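Local coordinates for protein RV1873 (Mycobacterium tuberculosis, PDB 2JEK) that is of unknown function and belongs to the DUF1810 family, folding as an all-helical right-handed superhelix, at residues D6-K11 with I59-E64; E63-Y68 with T110-A115. One frame throughout, in Å; residues are numbered along the deposited sequence.

Contact 1: residues D6-K11 with I59-E64; sequences DPFDLK and ISSLEE
Phe8 lays its ring over the first turn of helix 62-70, and Glu64 supplies most of what it covers. The CA of Glu64 sits 3.8 Å from the centroid of the Phe8 ring and 12° off the ring normal, which makes this a CH-pi contact over the face. The nearest approach is between Phe8 CD1 and Glu64 CB, 3.5 Å. Farther round the ring, Phe8 CZ reaches the backbone C of Glu63 at 3.9 Å, with Glu63 CB near the same ring atom. Glu64 turns CG anti to its own N (chi1 179°) and runs on extended, past Phe8 in the opposite direction; its carboxylate plane lies 22° from that of the ring. Leu10 comes in with CD2, 4.0 Å from Glu64 OE2, its side chain likewise running past that of Glu64 in the opposite sense.

OE1 of Glu64 turns back to its own segment. It accepts from Ser60 OG at 2.6 Å through the anti lone pair, and from Ser60 N at 2.8 Å from above the carboxylate plane. A water donates to both Phe8 O and Glu64 OE1, a polar link between the segments. OE2 of Glu64 forms a salt bridge with Arg12; this and the two Ser60 donors hold the buried carboxylate in place and probably favour its charged form. Ser61 OG accepts from Glu64 N at 3.1 Å, a side-chain N-cap on helix 62-70. The contact thus joins the turn before helix 11-17, a type I turn from Asp6 to Asp9, to a serine-capped helix N-terminus.

Contact 2: residues E63-Y68 with T110-A115; sequences EEAQAY and TLFARA
Gln66 reaches across to Ala115 at the C-terminal end of helix 101-115, and its side chain can be traced outward atom by atom. From CB the chain leaves with CG anti to the carbonyl carbon. Gln66 CG is the first atom to meet the other helix, lying 3.3 Å from Ala115 O, with the methyl CB of Ala115 farther off. Beyond CG the chain is extended, which brings Gln66 CD to 3.6 Å from Ala115 O before NE2 bonds to that same oxygen. That last step is a hydrogen bond of 2.8 Å from Gln66 NE2 to Ala115 O, with an N-H...O angle of 157°. The acceptor lies close to the Gln66 amide plane, while the donor is tilted from the carbonyl plane of Ala115, so the bond is close to flat on the glutamine side.

Helices 62-70 and 101-115 pack here nearly at right angles within the all-helical fold, their local axes crossing at -83°. These axes approach to 9.1 Å. Small residues at the crossing fit this separation, for Ala65 CB meets Ala115 CB at 3.9 Å. The methyl of Ala65 also touches Leu111 CD1 and Phe112 CE1.

Phe112 turns its ring edge to the backbone of the neighbouring helix, with CE1 3.5 Å from Ala65 O near the ring plane. Its CZ stands over one face of Tyr68, offset toward the rim; the two ring planes meet obliquely at 52°. Phe13 packs edge-to-face with Tyr68, and Phe122 of helix 120-129 touches Phe112.

Overall arrangement
Both contacts use helix 62-70 but engage different parts of it. Glu63 and Glu64 lie in both ranges yet touch across contact 1 alone, while Ala65, Gln66 and Tyr68 carry contact 2. Contact 1 covers the capped N-terminal turn with a loop and is only partly buried, its centre about 14 Å from that of the chain. Contact 2 is a buried helix-helix crossing, about 10 Å between the same centres. Their chemistry follows: a ring over a backbone CH, a water link and a carboxylate held by polar groups in the first; small apolar residues, oblique rings and one direct amide-to-carbonyl bond in the second. The two also touch, Phe8 CD2 lying 3.5 Å from Ala67 CB.

Contact 1: residues D6-K11 with I59-E64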
ATOM      1  N   ASP A   6       7.616  17.079  10.584  1.00 21.12           N
ATOM      2  CA  ASP A   6       7.036  15.715  10.333  1.00 19.67           C
ATOM      3  C   ASP A   6       5.797  15.490  11.204  1.00 19.00           C
ATOM      4  O   ASP A   6       5.786  14.587  12.050  1.00 18.49           O
ATOM      5  CB  ASP A   6       8.095  14.630  10.600  1.00 19.63           C
ATOM      6  CG  ASP A   6       7.647  13.233  10.158  1.00 19.30           C
ATOM      7  OD1 ASP A   6       6.730  13.127   9.313  1.00 18.40           O
ATOM      8  OD2 ASP A   6       8.211  12.241  10.672  1.00 18.97           O
ATOM      9  N   PRO A   7       4.735  16.296  10.986  1.00 18.29           N
ATOM     10  CA  PRO A   7       3.547  16.242  11.848  1.00 17.61           C
ATOM     11  C   PRO A   7       2.834  14.885  11.861  1.00 16.56           C
ATOM     12  O   PRO A   7       2.180  14.540  12.848  1.00 16.66           O
ATOM     13  CB  PRO A   7       2.627  17.323  11.254  1.00 18.50           C
ATOM     14  CG  PRO A   7       3.095  17.515   9.875  1.00 18.48           C
ATOM     15  CD  PRO A   7       4.573  17.297   9.913  1.00 18.87           C
ATOM     16  N   PHE A   8       2.960  14.120  10.774  1.00 14.29           N
ATOM     17  CA  PHE A   8       2.321  12.800  10.705  1.00 13.04           C
ATOM     18  C   PHE A   8       3.231  11.644  11.133  1.00 12.04           C
ATOM     19  O   PHE A   8       2.827  10.485  11.049  1.00 11.97           O
ATOM     20  CB  PHE A   8       1.792  12.531   9.297  1.00 12.95           C
ATOM     21  CG  PHE A   8       0.666  13.439   8.884  1.00 11.93           C
ATOM     22  CD1 PHE A   8      -0.611  13.276   9.405  1.00 13.31           C
ATOM     23  CD2 PHE A   8       0.892  14.454   7.964  1.00 14.96           C
ATOM     24  CE1 PHE A   8      -1.653  14.104   9.002  1.00 14.80           C
ATOM     25  CE2 PHE A   8      -0.144  15.303   7.564  1.00 15.72           C
ATOM     26  CZ  PHE A   8      -1.416  15.122   8.085  1.00 14.20           C
ATOM     27  N   ASP A   9       4.444  11.946  11.590  1.00 12.04           N
ATOM     28  CA  ASP A   9       5.398  10.894  11.974  1.00 12.06           C
ATOM     29  C   ASP A   9       5.640   9.911  10.809  1.00 11.07           C
ATOM     30  O   ASP A   9       5.670   8.681  10.988  1.00 10.52           O
ATOM     31  CB  ASP A   9       4.927  10.173  13.250  1.00 12.69           C
ATOM     32  CG  ASP A   9       5.969   9.219  13.819  1.00 14.16           C
ATOM     33  OD1 ASP A   9       7.175   9.434  13.581  1.00 16.82           O
ATOM     34  OD2 ASP A   9       5.568   8.253  14.499  1.00 16.94           O
ATOM     35  N   LEU A  10       5.815  10.462   9.614  1.00 11.20           N
ATOM     36  CA  LEU A  10       6.106   9.644   8.433  1.00 10.86           C
ATOM     37  C   LEU A  10       7.457   8.965   8.576  1.00 11.39           C
ATOM     38  O   LEU A  10       7.721   7.947   7.934  1.00 11.68           O
ATOM     39  CB  LEU A  10       6.063  10.462   7.138  1.00 10.84           C
ATOM     40  CG  LEU A  10       4.692  11.053   6.798  1.00 12.74           C
ATOM     41  CD1 LEU A  10       4.824  11.919   5.553  1.00 11.81           C
ATOM     42  CD2 LEU A  10       3.613   9.977   6.611  1.00 14.11           C
ATOM     43  N   LYS A  11       8.320   9.517   9.429  1.00 11.58           N
ATOM     44  CA  LYS A  11       9.605   8.877   9.661  1.00 13.05           C
ATOM     45  C   LYS A  11       9.459   7.415  10.113  1.00 11.14           C
ATOM     46  O   LYS A  11      10.339   6.598   9.837  1.00 11.03           O
ATOM     47  CB  LYS A  11      10.483   9.699  10.612  1.00 13.78           C
ATOM     48  CG  LYS A  11      10.064   9.681  12.072  1.00 16.51           C
ATOM     49  CD  LYS A  11      11.073  10.415  12.949  1.00 18.35           C
ATOM     50  CE  LYS A  11      10.571  10.572  14.371  1.00 23.50           C
ATOM     51  NZ  LYS A  11      10.470   9.294  15.118  1.00 32.92           N
ATOM     52  N   ILE A  59      -2.498   4.333   8.467  1.00  7.63           N
ATOM     53  CA  ILE A  59      -2.586   5.735   8.042  1.00  8.46           C
ATOM     54  C   ILE A  59      -3.778   6.357   8.752  1.00  9.30           C
ATOM     55  O   ILE A  59      -4.868   5.785   8.734  1.00  9.04           O
ATOM     56  CB  ILE A  59      -2.746   5.812   6.503  1.00  8.42           C
ATOM     57  CG1 ILE A  59      -1.506   5.230   5.814  1.00  8.01           C
ATOM     58  CG2 ILE A  59      -3.042   7.253   6.020  1.00  7.90           C
ATOM     59  CD1 ILE A  59      -0.274   6.135   5.822  1.00 10.45           C
ATOM     60  N   SER A  60      -3.571   7.518   9.377  1.00  9.38           N
ATOM     61  CA  SER A  60      -4.600   8.088  10.254  1.00 10.53           C
ATOM     62  C   SER A  60      -5.788   8.688   9.498  1.00 10.17           C
ATOM     63  O   SER A  60      -6.912   8.710  10.005  1.00 11.85           O
ATOM     64  CB  SER A  60      -3.999   9.155  11.176  1.00 10.65           C
ATOM     65  OG  SER A  60      -3.494  10.248  10.435  1.00 11.74           O
ATOM     66  N   SER A  61      -5.529   9.190   8.298  1.00 10.38           N
ATOM     67  CA  SER A  61      -6.496  10.018   7.584  1.00 11.01           C
ATOM     68  C   SER A  61      -6.108  10.155   6.123  1.00 11.11           C
ATOM     69  O   SER A  61      -4.971   9.851   5.744  1.00  9.19           O
ATOM     70  CB  SER A  61      -6.534  11.412   8.218  1.00 11.61           C
ATOM     71  OG  SER A  61      -5.297  12.080   8.011  1.00 12.32           O
ATOM     72  N   LEU A  62      -7.029  10.662   5.299  1.00 11.67           N
ATOM     73  CA  LEU A  62      -6.666  10.972   3.920  1.00 12.64           C
ATOM     74  C   LEU A  62      -5.508  11.992   3.851  1.00 11.22           C
ATOM     75  O   LEU A  62      -4.651  11.902   2.970  1.00 11.09           O
ATOM     76  CB  LEU A  62      -7.869  11.456   3.092  1.00 13.87           C
ATOM     77  CG  LEU A  62      -7.650  11.361   1.572  1.00 14.84           C
ATOM     78  CD1 LEU A  62      -7.662   9.897   1.112  1.00 18.72           C
ATOM     79  CD2 LEU A  62      -8.666  12.188   0.797  1.00 16.20           C
ATOM     80  N   GLU A  63      -5.506  12.955   4.773  1.00 12.02           N
ATOM     81  CA  GLU A  63      -4.460  13.987   4.808  1.00 12.12           C
ATOM     82  C   GLU A  63      -3.089  13.353   5.059  1.00 10.67           C
ATOM     83  O   GLU A  63      -2.094  13.753   4.443  1.00 10.65           O
ATOM     84  CB  GLU A  63      -4.760  15.060   5.863  1.00 13.36           C
ATOM     85  CG  GLU A  63      -5.918  16.008   5.518  1.00 16.79           C
ATOM     86  CD  GLU A  63      -7.317  15.398   5.709  1.00 23.74           C
ATOM     87  OE1 GLU A  63      -7.475  14.326   6.344  1.00 17.20           O
ATOM     88  OE2 GLU A  63      -8.285  16.017   5.213  1.00 30.28           O
ATOM     89  N   GLU A  64      -3.033  12.343   5.934  1.00  9.68           N
ATOM     90  CA  GLU A  64      -1.767  11.637   6.126  1.00  9.38           C
ATOM     91  C   GLU A  64      -1.350  10.879   4.851  1.00  9.10           C
ATOM     92  O   GLU A  64      -0.178  10.876   4.487  1.00  8.92           O
ATOM     93  CB  GLU A  64      -1.802  10.707   7.340  1.00  9.43           C
ATOM     94  CG  GLU A  64      -0.481   9.962   7.508  1.00 10.18           C
ATOM     95  CD  GLU A  64      -0.360   9.144   8.775  1.00 11.21           C
ATOM     96  OE1 GLU A  64      -1.277   9.134   9.628  1.00 11.61           O
ATOM     97  OE2 GLU A  64       0.694   8.490   8.926  1.00 11.86           O
TER
HETATM   98  O   HOH W   1       0.304   9.816  11.966  1.00 20.81           O

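Contact 2: residues E63-Y68 with T110-A115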
ATOM      1  N   GLU A  63      -5.506  12.955   4.773  1.00 12.02           N
ATOM      2  CA  GLU A  63      -4.460  13.987   4.808  1.00 12.12           C
ATOM      3  C   GLU A  63      -3.089  13.353   5.059  1.00 10.67           C
ATOM      4  O   GLU A  63      -2.094  13.753   4.443  1.00 10.65           O
ATOM      5  CB  GLU A  63      -4.760  15.060   5.863  1.00 13.36           C
ATOM      6  CG  GLU A  63      -5.918  16.008   5.518  1.00 16.79           C
ATOM      7  CD  GLU A  63      -7.317  15.398   5.709  1.00 23.74           C
ATOM      8  OE1 GLU A  63      -7.475  14.326   6.344  1.00 17.20           O
ATOM      9  OE2 GLU A  63      -8.285  16.017   5.213  1.00 30.28           O
ATOM     10  N   GLU A  64      -3.033  12.343   5.934  1.00  9.68           N
ATOM     11  CA  GLU A  64      -1.767  11.637   6.126  1.00  9.38           C
ATOM     12  C   GLU A  64      -1.350  10.879   4.851  1.00  9.10           C
ATOM     13  O   GLU A  64      -0.178  10.876   4.487  1.00  8.92           O
ATOM     14  CB  GLU A  64      -1.802  10.707   7.340  1.00  9.43           C
ATOM     15  CG  GLU A  64      -0.481   9.962   7.508  1.00 10.18           C
ATOM     16  CD  GLU A  64      -0.360   9.144   8.775  1.00 11.21           C
ATOM     17  OE1 GLU A  64      -1.277   9.134   9.628  1.00 11.61           O
ATOM     18  OE2 GLU A  64       0.694   8.490   8.926  1.00 11.86           O
ATOM     19  N   ALA A  65      -2.315  10.260   4.172  1.00  8.81           N
ATOM     20  CA  ALA A  65      -2.010   9.571   2.908  1.00  8.83           C
ATOM     21  C   ALA A  65      -1.437  10.546   1.891  1.00  9.32           C
ATOM     22  O   ALA A  65      -0.499  10.231   1.153  1.00  9.06           O
ATOM     23  CB  ALA A  65      -3.253   8.869   2.353  1.00  9.32           C
ATOM     24  N   GLN A  66      -2.000  11.753   1.868  1.00 10.01           N
ATOM     25  CA  GLN A  66      -1.514  12.782   0.941  1.00 10.21           C
ATOM     26  C   GLN A  66      -0.095  13.225   1.290  1.00  9.00           C
ATOM     27  O   GLN A  66       0.755  13.372   0.408  1.00 10.47           O
ATOM     28  CB  GLN A  66      -2.475  13.964   0.914  1.00 10.37           C
ATOM     29  CG  GLN A  66      -3.801  13.577   0.287  1.00 10.43           C
ATOM     30  CD  GLN A  66      -4.833  14.674   0.276  1.00 11.73           C
ATOM     31  OE1 GLN A  66      -4.801  15.591   1.101  1.00 14.93           O
ATOM     32  NE2 GLN A  66      -5.776  14.579  -0.667  1.00 12.35           N
ATOM     33  N   ALA A  67       0.159  13.395   2.582  1.00  9.28           N
ATOM     34  CA  ALA A  67       1.520  13.706   3.048  1.00 10.44           C
ATOM     35  C   ALA A  67       2.512  12.587   2.707  1.00 10.54           C
ATOM     36  O   ALA A  67       3.665  12.836   2.354  1.00 10.83           O
ATOM     37  CB  ALA A  67       1.516  13.988   4.532  1.00 11.01           C
ATOM     38  N   TYR A  68       2.044  11.348   2.810  1.00  9.69           N
ATOM     39  CA  TYR A  68       2.864  10.183   2.500  1.00  9.10           C
ATOM     40  C   TYR A  68       3.308  10.229   1.033  1.00  9.33           C
ATOM     41  O   TYR A  68       4.488  10.039   0.705  1.00 10.31           O
ATOM     42  CB  TYR A  68       2.045   8.924   2.808  1.00  8.06           C
ATOM     43  CG  TYR A  68       2.802   7.613   2.732  1.00  7.08           C
ATOM     44  CD1 TYR A  68       3.160   6.923   3.898  1.00  6.21           C
ATOM     45  CD2 TYR A  68       3.153   7.064   1.499  1.00  7.81           C
ATOM     46  CE1 TYR A  68       3.838   5.723   3.827  1.00  6.70           C
ATOM     47  CE2 TYR A  68       3.844   5.862   1.427  1.00  7.80           C
ATOM     48  CZ  TYR A  68       4.191   5.212   2.594  1.00  5.71           C
ATOM     49  OH  TYR A  68       4.872   4.016   2.572  1.00  7.34           O
ATOM     50  N   THR A 110      -6.779   1.345  -2.652  1.00  6.81           N
ATOM     51  CA  THR A 110      -8.049   2.075  -2.543  1.00  8.17           C
ATOM     52  C   THR A 110      -7.798   3.417  -1.856  1.00  7.92           C
ATOM     53  O   THR A 110      -8.248   4.461  -2.331  1.00  8.74           O
ATOM     54  CB  THR A 110      -9.092   1.254  -1.771  1.00  7.79           C
ATOM     55  OG1 THR A 110      -9.360   0.051  -2.500  1.00  9.00           O
ATOM     56  CG2 THR A 110     -10.393   2.033  -1.596  1.00  8.69           C
ATOM     57  N   LEU A 111      -7.061   3.384  -0.750  1.00  7.20           N
ATOM     58  CA  LEU A 111      -6.720   4.601  -0.015  1.00  7.44           C
ATOM     59  C   LEU A 111      -5.941   5.591  -0.879  1.00  7.69           C
ATOM     60  O   LEU A 111      -6.327   6.763  -0.999  1.00  7.57           O
ATOM     61  CB  LEU A 111      -5.898   4.237   1.222  1.00  7.64           C
ATOM     62  CG  LEU A 111      -5.257   5.405   1.987  1.00  7.86           C
ATOM     63  CD1 LEU A 111      -6.307   6.376   2.506  1.00  9.18           C
ATOM     64  CD2 LEU A 111      -4.386   4.887   3.124  1.00  8.33           C
ATOM     65  N   PHE A 112      -4.848   5.137  -1.483  1.00  7.38           N
ATOM     66  CA  PHE A 112      -3.987   6.064  -2.209  1.00  8.41           C
ATOM     67  C   PHE A 112      -4.627   6.537  -3.511  1.00  8.75           C
ATOM     68  O   PHE A 112      -4.419   7.678  -3.925  1.00  9.08           O
ATOM     69  CB  PHE A 112      -2.574   5.496  -2.351  1.00  8.08           C
ATOM     70  CG  PHE A 112      -1.821   5.526  -1.059  1.00  7.08           C
ATOM     71  CD1 PHE A 112      -1.269   6.727  -0.609  1.00  9.71           C
ATOM     72  CD2 PHE A 112      -1.701   4.389  -0.257  1.00  7.60           C
ATOM     73  CE1 PHE A 112      -0.593   6.796   0.607  1.00  9.24           C
ATOM     74  CE2 PHE A 112      -1.034   4.455   0.965  1.00  8.22           C
ATOM     75  CZ  PHE A 112      -0.472   5.653   1.400  1.00 10.50           C
ATOM     76  N   ALA A 113      -5.475   5.710  -4.109  1.00  9.03           N
ATOM     77  CA  ALA A 113      -6.256   6.160  -5.260  1.00 10.24           C
ATOM     78  C   ALA A 113      -7.215   7.298  -4.914  1.00 11.69           C
ATOM     79  O   ALA A 113      -7.502   8.143  -5.771  1.00 11.65           O
ATOM     80  CB  ALA A 113      -7.005   4.995  -5.889  1.00 11.38           C
ATOM     81  N   ARG A 114      -7.713   7.323  -3.679  1.00 11.39           N
ATOM     82  CA  ARG A 114      -8.622   8.377  -3.234  1.00 13.82           C
ATOM     83  C   ARG A 114      -7.860   9.604  -2.755  1.00 14.03           C
ATOM     84  O   ARG A 114      -8.420  10.702  -2.665  1.00 15.46           O
ATOM     85  CB  ARG A 114      -9.553   7.867  -2.132  1.00 14.53           C
ATOM     86  CG  ARG A 114     -10.521   6.758  -2.546  1.00 17.31           C
ATOM     87  CD  ARG A 114     -11.729   7.247  -3.329  1.00 28.98           C
ATOM     88  NE  ARG A 114     -12.629   6.138  -3.665  1.00 33.19           N
ATOM     89  CZ  ARG A 114     -13.923   6.273  -3.951  1.00 35.50           C
ATOM     90  NH1 ARG A 114     -14.498   7.472  -3.936  1.00 35.71           N
ATOM     91  NH2 ARG A 114     -14.647   5.203  -4.246  1.00 33.38           N
ATOM     92  N   ALA A 115      -6.576   9.425  -2.464  1.00 13.70           N
ATOM     93  CA  ALA A 115      -5.753  10.501  -1.919  1.00 14.57           C
ATOM     94  C   ALA A 115      -5.310  11.514  -2.972  1.00 14.56           C
ATOM     95  O   ALA A 115      -5.060  12.683  -2.659  1.00 15.29           O
ATOM     96  CB  ALA A 115      -4.541   9.918  -1.188  1.00 14.46           C
TER